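PDB 5NCR: tyrosine phosphatase from Orf virus, which dephosphorylates phosphotyrosine and, as a dual-specificity-type phosphatase of broad substrate range, probably phosphoserine in proteins as well, and forms a disulfide-linked homodimer. Local coordinates for residues 81-95 with 164-176. The protein carries 2 engineered substitutions. Numbering follows the deposited sequence.
Engineered in segment 81-95: Lys-84 (natural residue Thr).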
loop_
_atom_site.group_PDB
_atom_site.type_symbol
_atom_site.label_atom_id
_atom_site.label_comp_id
_atom_site.label_asym_id
_atom_site.label_seq_id
_atom_site.Cartn_x
_atom_site.Cartn_y
_atom_site.Cartn_z
ATOM N N ASP B 81 11.954 -11.437 20.189
ATOM C CA ASP B 81 10.868 -10.951 19.368
ATOM C C ASP B 81 10.184 -9.795 20.135
ATOM O O ASP B 81 9.215 -10.008 20.860
ATOM C CB ASP B 81 9.915 -12.092 18.970
ATOM C CG ASP B 81 8.708 -11.643 18.174
ATOM O OD1 ASP B 81 8.780 -10.566 17.550
ATOM O OD2 ASP B 81 7.695 -12.376 18.168
ATOM N N ASP B 82 10.743 -8.589 20.015
ATOM C CA ASP B 82 10.208 -7.390 20.691
ATOM C C ASP B 82 10.298 -6.125 19.821
ATOM O O ASP B 82 10.748 -6.202 18.666
ATOM C CB ASP B 82 10.848 -7.183 22.062
ATOM C CG ASP B 82 12.346 -6.944 22.038
ATOM O OD1 ASP B 82 12.847 -6.434 21.024
ATOM O OD2 ASP B 82 13.003 -7.178 23.072
ATOM N N ASP B 83 9.895 -4.962 20.379
ATOM C CA ASP B 83 9.852 -3.718 19.625
ATOM C C ASP B 83 11.129 -2.878 19.685
ATOM O O ASP B 83 11.149 -1.802 19.082
ATOM C CB ASP B 83 8.612 -2.870 20.010
ATOM C CG ASP B 83 8.488 -2.478 21.467
ATOM O OD1 ASP B 83 9.279 -2.990 22.293
ATOM O OD2 ASP B 83 7.580 -1.676 21.790
ATOM N N LYS B 84 12.196 -3.345 20.328
ATOM C CA LYS B 84 13.405 -2.511 20.367
ATOM C C LYS B 84 14.628 -3.202 19.762
ATOM O O LYS B 84 15.637 -2.562 19.510
ATOM C CB LYS B 84 13.671 -1.999 21.793
ATOM C CG LYS B 84 12.742 -0.852 22.238
ATOM C CD LYS B 84 13.056 0.489 21.553
ATOM C CE LYS B 84 13.289 1.618 22.538
ATOM N NZ LYS B 84 13.540 2.916 21.852
ATOM N N THR B 85 14.499 -4.487 19.459
ATOM C CA THR B 85 15.568 -5.293 18.863
ATOM C C THR B 85 16.005 -4.748 17.484
ATOM O O THR B 85 15.177 -4.444 16.632
ATOM C CB THR B 85 15.166 -6.765 18.856
ATOM O OG1 THR B 85 15.265 -7.243 20.192
ATOM C CG2 THR B 85 16.047 -7.623 17.997
ATOM N N ASN B 86 17.343 -4.603 17.344
ATOM C CA ASN B 86 18.071 -4.162 16.163
ATOM C C ASN B 86 18.453 -5.362 15.267
ATOM O O ASN B 86 19.150 -6.279 15.693
ATOM C CB ASN B 86 19.327 -3.377 16.583
ATOM C CG ASN B 86 20.074 -2.725 15.443
ATOM O OD1 ASN B 86 19.532 -2.491 14.365
ATOM N ND2 ASN B 86 21.342 -2.408 15.654
ATOM N N ILE B 87 17.990 -5.334 14.025
ATOM C CA ILE B 87 18.252 -6.374 13.020
ATOM C C ILE B 87 18.999 -5.812 11.800
ATOM O O ILE B 87 19.337 -6.572 10.886
ATOM C CB ILE B 87 16.967 -7.166 12.619
ATOM C CG1 ILE B 87 15.866 -6.236 12.034
ATOM C CG2 ILE B 87 16.466 -8.009 13.779
ATOM C CD1 ILE B 87 14.982 -6.852 10.972
ATOM N N ALA B 88 19.238 -4.481 11.795
ATOM C CA ALA B 88 19.937 -3.730 10.743
ATOM C C ALA B 88 21.358 -4.219 10.501
ATOM O O ALA B 88 21.792 -4.180 9.359
ATOM C CB ALA B 88 19.947 -2.241 11.057
ATOM N N SER B 89 22.094 -4.679 11.535
ATOM C CA SER B 89 23.446 -5.204 11.247
ATOM C C SER B 89 23.455 -6.739 11.023
ATOM O O SER B 89 24.324 -7.252 10.314
ATOM C CB SER B 89 24.473 -4.750 12.277
ATOM O OG SER B 89 24.120 -5.128 13.595
ATOM N N ILE B 90 22.442 -7.454 11.520
ATOM C CA ILE B 90 22.310 -8.906 11.308
ATOM C C ILE B 90 21.857 -9.207 9.858
ATOM O O ILE B 90 22.360 -10.145 9.223
ATOM C CB ILE B 90 21.307 -9.494 12.340
ATOM C CG1 ILE B 90 21.935 -9.594 13.739
ATOM C CG2 ILE B 90 20.693 -10.846 11.895
ATOM C CD1 ILE B 90 20.884 -9.597 14.882
ATOM N N MET B 91 20.883 -8.420 9.355
ATOM C CA MET B 91 20.281 -8.642 8.039
ATOM C C MET B 91 21.263 -8.662 6.859
ATOM O O MET B 91 21.179 -9.618 6.096
ATOM C CB MET B 91 19.129 -7.665 7.760
ATOM C CG MET B 91 18.025 -8.284 6.909
ATOM S SD MET B 91 17.472 -9.954 7.440
ATOM C CE MET B 91 16.882 -9.651 9.068
ATOM N N PRO B 92 22.199 -7.698 6.676
ATOM C CA PRO B 92 23.120 -7.794 5.522
ATOM C C PRO B 92 23.936 -9.087 5.510
ATOM O O PRO B 92 24.090 -9.689 4.453
ATOM C CB PRO B 92 24.016 -6.556 5.664
ATOM C CG PRO B 92 23.209 -5.601 6.483
ATOM C CD PRO B 92 22.474 -6.477 7.468
ATOM N N ALA B 93 24.433 -9.525 6.675
ATOM C CA ALA B 93 25.209 -10.766 6.783
ATOM C C ALA B 93 24.337 -11.971 6.575
ATOM O O ALA B 93 24.734 -12.885 5.865
ATOM C CB ALA B 93 25.924 -10.845 8.119
ATOM N N LEU B 94 23.129 -11.962 7.142
ATOM C CA LEU B 94 22.208 -13.070 7.009
ATOM C C LEU B 94 21.724 -13.284 5.565
ATOM O O LEU B 94 21.731 -14.416 5.093
ATOM C CB LEU B 94 21.054 -12.931 7.988
ATOM C CG LEU B 94 20.121 -14.098 8.153
ATOM C CD1 LEU B 94 20.884 -15.442 8.231
ATOM C CD2 LEU B 94 19.235 -13.878 9.342
ATOM N N VAL B 95 21.375 -12.207 4.846
ATOM C CA VAL B 95 20.929 -12.384 3.448
ATOM C C VAL B 95 22.071 -12.898 2.559
ATOM O O VAL B 95 21.835 -13.707 1.660
ATOM C CB VAL B 95 20.220 -11.133 2.849
ATOM C CG1 VAL B 95 19.002 -10.752 3.681
ATOM C CG2 VAL B 95 21.168 -9.955 2.697
ATOM N N ASN B 164 5.633 -8.293 13.786
ATOM C CA ASN B 164 6.487 -7.374 14.519
ATOM C C ASN B 164 6.777 -6.153 13.610
ATOM O O ASN B 164 7.515 -6.258 12.623
ATOM C CB ASN B 164 7.783 -8.087 14.928
ATOM C CG ASN B 164 8.686 -7.276 15.804
ATOM O OD1 ASN B 164 8.928 -6.107 15.576
ATOM N ND2 ASN B 164 9.212 -7.879 16.834
ATOM N N ALA B 165 6.125 -5.019 13.936
ATOM C CA ALA B 165 6.222 -3.744 13.223
ATOM C C ALA B 165 7.637 -3.169 13.271
ATOM O O ALA B 165 8.076 -2.608 12.287
ATOM C CB ALA B 165 5.233 -2.753 13.795
ATOM N N ASN B 166 8.374 -3.374 14.382
ATOM C CA ASN B 166 9.761 -2.933 14.566
ATOM C C ASN B 166 10.679 -3.549 13.498
ATOM O O ASN B 166 11.427 -2.829 12.829
ATOM C CB ASN B 166 10.249 -3.260 16.001
ATOM C CG ASN B 166 11.756 -3.298 16.230
ATOM O OD1 ASN B 166 12.301 -4.262 16.794
ATOM N ND2 ASN B 166 12.457 -2.253 15.838
ATOM N N PHE B 167 10.573 -4.863 13.307
ATOM C CA PHE B 167 11.353 -5.626 12.342
ATOM C C PHE B 167 10.926 -5.255 10.935
ATOM O O PHE B 167 11.782 -5.095 10.069
ATOM C CB PHE B 167 11.133 -7.147 12.544
ATOM C CG PHE B 167 11.695 -7.783 13.800
ATOM C CD1 PHE B 167 12.440 -7.028 14.717
ATOM C CD2 PHE B 167 11.501 -9.139 14.059
ATOM C CE1 PHE B 167 12.947 -7.616 15.884
ATOM C CE2 PHE B 167 12.010 -9.723 15.228
ATOM C CZ PHE B 167 12.736 -8.960 16.126
ATOM N N ARG B 168 9.602 -5.180 10.694
ATOM C CA ARG B 168 9.060 -4.859 9.376
ATOM C C ARG B 168 9.514 -3.464 8.957
ATOM O O ARG B 168 9.882 -3.293 7.807
ATOM C CB ARG B 168 7.534 -4.991 9.358
ATOM C CG ARG B 168 6.963 -5.389 7.988
ATOM C CD ARG B 168 5.503 -5.827 8.064
ATOM N NE ARG B 168 4.648 -4.749 8.539
ATOM C CZ ARG B 168 4.111 -4.682 9.746
ATOM N NH1 ARG B 168 4.321 -5.649 10.628
ATOM N NH2 ARG B 168 3.345 -3.652 10.078
ATOM N N TYR B 169 9.543 -2.490 9.889
ATOM C CA TYR B 169 9.984 -1.135 9.589
ATOM C C TYR B 169 11.480 -1.156 9.240
ATOM O O TYR B 169 11.875 -0.556 8.243
ATOM C CB TYR B 169 9.718 -0.180 10.776
ATOM C CG TYR B 169 10.210 1.236 10.541
ATOM C CD1 TYR B 169 9.479 2.130 9.763
ATOM C CD2 TYR B 169 11.401 1.681 11.107
ATOM C CE1 TYR B 169 9.914 3.442 9.563
ATOM C CE2 TYR B 169 11.848 2.989 10.912
ATOM C CZ TYR B 169 11.105 3.866 10.133
ATOM O OH TYR B 169 11.533 5.161 9.944
ATOM N N GLN B 170 12.306 -1.876 10.040
ATOM C CA GLN B 170 13.749 -1.984 9.778
ATOM C C GLN B 170 14.026 -2.593 8.384
ATOM O O GLN B 170 14.944 -2.154 7.704
ATOM C CB GLN B 170 14.457 -2.800 10.854
ATOM C CG GLN B 170 14.542 -2.075 12.190
ATOM C CD GLN B 170 15.283 -2.934 13.187
ATOM O OE1 GLN B 170 16.503 -3.054 13.161
ATOM N NE2 GLN B 170 14.579 -3.549 14.085
ATOM N N LEU B 171 13.215 -3.567 7.968
ATOM C CA LEU B 171 13.308 -4.201 6.646
ATOM C C LEU B 171 12.887 -3.231 5.542
ATOM O O LEU B 171 13.544 -3.152 4.510
ATOM C CB LEU B 171 12.468 -5.486 6.597
ATOM C CG LEU B 171 12.985 -6.659 7.442
ATOM C CD1 LEU B 171 11.934 -7.711 7.591
ATOM C CD2 LEU B 171 14.209 -7.292 6.827
ATOM N N ILE B 172 11.819 -2.462 5.776
ATOM C CA ILE B 172 11.370 -1.424 4.829
ATOM C C ILE B 172 12.515 -0.436 4.639
ATOM O O ILE B 172 12.874 -0.169 3.507
ATOM C CB ILE B 172 10.037 -0.762 5.250
ATOM C CG1 ILE B 172 8.874 -1.784 5.156
ATOM C CG2 ILE B 172 9.727 0.526 4.424
ATOM C CD1 ILE B 172 7.645 -1.459 5.986
ATOM N N LYS B 173 13.108 0.066 5.733
ATOM C CA LYS B 173 14.224 1.037 5.682
ATOM C C LYS B 173 15.396 0.519 4.856
ATOM O O LYS B 173 15.901 1.210 3.973
ATOM C CB LYS B 173 14.737 1.393 7.088
ATOM C CG LYS B 173 13.842 2.296 7.922
ATOM C CD LYS B 173 13.731 3.733 7.445
ATOM C CE LYS B 173 14.832 4.665 7.913
ATOM N NZ LYS B 173 14.550 6.056 7.472
ATOM N N MET B 174 15.794 -0.713 5.127
ATOM C CA MET B 174 16.909 -1.362 4.464
ATOM C C MET B 174 16.674 -1.703 2.976
ATOM O O MET B 174 17.564 -1.464 2.172
ATOM C CB MET B 174 17.282 -2.612 5.283
ATOM C CG MET B 174 18.385 -3.453 4.718
ATOM S SD MET B 174 19.072 -4.489 6.041
ATOM C CE MET B 174 20.253 -3.285 6.753
ATOM N N PHE B 175 15.526 -2.301 2.625
ATOM C CA PHE B 175 15.298 -2.811 1.267
ATOM C C PHE B 175 14.376 -1.964 0.394
ATOM O O PHE B 175 14.328 -2.159 -0.831
ATOM C CB PHE B 175 14.811 -4.265 1.297
ATOM C CG PHE B 175 15.804 -5.220 1.918
ATOM C CD1 PHE B 175 16.925 -5.645 1.206
ATOM C CD2 PHE B 175 15.615 -5.700 3.208
ATOM C CE1 PHE B 175 17.849 -6.529 1.782
ATOM C CE2 PHE B 175 16.535 -6.590 3.781
ATOM C CZ PHE B 175 17.626 -7.027 3.052
ATOM N N VAL B 176 13.703 -0.994 0.982
ATOM C CA VAL B 176 12.831 -0.124 0.180
ATOM C C VAL B 176 13.403 1.263 0.111
ATOM O O VAL B 176 13.587 1.779 -0.982
ATOM C CB VAL B 176 11.340 -0.144 0.618
ATOM C CG1 VAL B 176 10.508 0.920 -0.122
ATOM C CG2 VAL B 176 10.753 -1.537 0.454
#
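Asn-164, the N-cap of helix 165-176, ties the helix start to the loop at Asp-81 and Asp-82. With CG anti to the backbone N (chi1 -174°), the amide reaches out to the loop, and ND2 gives two nearly straight hydrogen bonds, to Asp-81 OD1 (2.8 Å) and to Asp-82 O (2.9 Å), both within its amide plane; OD1 meanwhile caps Phe-167 N. Asn-166 lays CB against the Asp-83 backbone. The Phe-167 ring has Asn-164 ND2 3.6 Å above its plane, over the centre of one face; on the opposite face lies Ile-87 CG2, while Thr-85 CB meets the ring edge in plane.

One turn on, the extended Gln-170 chain reads the loop backbone: NE2 donates to Thr-85 O (2.8 Å), and OE1 accepts from Ile-87 N (2.9 Å, 175°). Leu-171 then meets Ile-87 CD1 and Met-91 CG. Met-174 lays SD against Met-91 CB (3.6 Å) and CE against Pro-92 CG, and Phe-175 takes Met-91 CG at its ring edge (3.9 Å).

The side chain of Asp-81 also comes within about 3 Å of a bound phosphate ion, in what is probably the general-acid loop, as in related dual-specificity phosphatases. The chemistry thus divides: side-chain amides fix the loop's course near the phosphate, and apolar contacts seat helix 90-95 against helix 165-176.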